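Local coordinates for sugar ABC transporter, sugar-binding protein (Streptococcus pneumoniae, PDB 2HEU) that probably captures sugars, perhaps raffinose-type oligosaccharides, outside the cell and delivers them to an ABC importer, at residues I273-M277 with P345-M349. Numbering follows the deposited sequence.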
loop_
_atom_site.group_PDB
_atom_site.type_symbol
_atom_site.label_atom_id
_atom_site.label_comp_id
_atom_site.label_asym_id
_atom_site.label_seq_id
_atom_site.Cartn_x
_atom_site.Cartn_y
_atom_site.Cartn_z
ATOM N N ILE A 273 16.106 6.964 -10.888
ATOM C CA ILE A 273 15.510 5.937 -10.020
ATOM C C ILE A 273 14.574 5.063 -10.813
ATOM O O ILE A 273 13.756 5.562 -11.580
ATOM C CB ILE A 273 14.738 6.583 -8.851
ATOM C CG1 ILE A 273 15.660 7.478 -8.029
ATOM C CG2 ILE A 273 14.013 5.547 -8.006
ATOM C CD1 ILE A 273 14.903 8.537 -7.263
ATOM N N GLY A 274 14.668 3.735 -10.594
ATOM C CA GLY A 274 13.689 2.823 -11.095
ATOM C C GLY A 274 13.122 1.987 -9.980
ATOM O O GLY A 274 13.591 2.015 -8.821
ATOM N N THR A 275 12.097 1.207 -10.321
ATOM C CA THR A 275 11.560 0.193 -9.393
ATOM C C THR A 275 11.335 -1.113 -10.178
ATOM O O THR A 275 11.101 -1.094 -11.415
ATOM C CB THR A 275 10.247 0.674 -8.740
ATOM O OG1 THR A 275 9.335 1.124 -9.754
ATOM C CG2 THR A 275 10.483 1.747 -7.704
ATOM N N PHE A 276 11.368 -2.203 -9.470
ATOM C CA PHE A 276 10.966 -3.458 -10.053
ATOM C C PHE A 276 10.107 -4.214 -9.055
ATOM O O PHE A 276 10.163 -4.055 -7.832
ATOM C CB PHE A 276 12.126 -4.294 -10.606
ATOM C CG PHE A 276 13.160 -4.768 -9.614
ATOM C CD1 PHE A 276 12.990 -5.959 -8.894
ATOM C CD2 PHE A 276 14.393 -4.099 -9.448
ATOM C CE1 PHE A 276 14.009 -6.452 -8.076
ATOM C CE2 PHE A 276 15.386 -4.571 -8.645
ATOM C CZ PHE A 276 15.175 -5.770 -7.970
ATOM N N MET A 277 9.275 -5.084 -9.588
ATOM C CA MET A 277 8.443 -5.980 -8.777
ATOM C C MET A 277 9.319 -7.145 -8.294
ATOM O O MET A 277 10.142 -7.687 -9.034
ATOM C CB MET A 277 7.288 -6.534 -9.622
ATOM C CG MET A 277 6.329 -5.415 -10.031
ATOM S SD MET A 277 5.186 -5.892 -11.321
ATOM C CE MET A 277 4.212 -6.792 -10.269
ATOM N N PRO A 345 9.899 6.934 -11.826
ATOM C CA PRO A 345 10.468 6.017 -10.852
ATOM C C PRO A 345 9.567 4.866 -10.459
ATOM O O PRO A 345 10.119 3.759 -10.257
ATOM C CB PRO A 345 10.874 6.938 -9.719
ATOM C CG PRO A 345 11.158 8.226 -10.380
ATOM C CD PRO A 345 10.084 8.333 -11.433
ATOM N N LEU A 346 8.280 5.072 -10.332
ATOM C CA LEU A 346 7.391 4.040 -9.882
ATOM C C LEU A 346 6.896 3.156 -11.040
ATOM O O LEU A 346 6.048 2.275 -10.796
ATOM C CB LEU A 346 6.216 4.619 -9.136
ATOM C CG LEU A 346 6.510 5.345 -7.796
ATOM C CD1 LEU A 346 5.158 5.828 -7.192
ATOM C CD2 LEU A 346 7.334 4.422 -6.853
ATOM N N ALA A 347 7.376 3.340 -12.260
ATOM C CA ALA A 347 6.820 2.587 -13.387
ATOM C C ALA A 347 6.893 1.079 -13.188
ATOM O O ALA A 347 5.917 0.390 -13.408
ATOM C CB ALA A 347 7.536 2.972 -14.644
ATOM N N GLY A 348 8.023 0.563 -12.765
ATOM C CA GLY A 348 8.152 -0.906 -12.625
ATOM C C GLY A 348 7.261 -1.448 -11.540
ATOM O O GLY A 348 6.575 -2.454 -11.692
ATOM N N MET A 349 7.231 -0.750 -10.397
ATOM C CA MET A 349 6.436 -1.220 -9.282
ATOM C C MET A 349 4.950 -1.234 -9.596
ATOM O O MET A 349 4.226 -2.004 -9.025
ATOM C CB MET A 349 6.672 -0.242 -8.097
ATOM C CG MET A 349 6.132 -0.774 -6.774
ATOM S SD MET A 349 6.254 0.364 -5.425
ATOM C CE MET A 349 7.957 0.528 -5.174
HETATM O O HOH W 1 10.807 1.721 -12.892
#
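T275 reaches from the strand into the turn that opens the short helix after P345, and its hydroxyl carries the direct hydrogen bonding. OG1 donates to P345 O at 2.8 Å, in the carbonyl plane on a lone pair, and accepts from M349 N at 2.9 Å with an N-H...O angle of 153°. Chi1 of 51° sets OG1 between the backbone N and carbonyl carbon of T275, leaving CG2 to meet the bent end of M349 at CE, 3.8 Å away. One water adds a second bridge, accepting from both T275 N and G348 N. Weaker CA-H...O contacts follow the backbone: P345 CA to I273 O, and G348 CA to T275 O at 3.2 Å. A further apolar contact sits at one end, where I273 CG2 rests on P345 CB at 3.8 Å; at the other, M277 CG lies 3.4 Å from G348 O. Beyond, G274 and F276 pair with strand 129-134, whose Y132 touches T275, L346 and M349. Segment 345-349 lies along the outer side of 273-276, an outermost strand of a three-stranded antiparallel sheet, and a single threonine hydroxyl, used as both donor and acceptor, ties the carbonyl of P345 and the N-H of M349 to the strand.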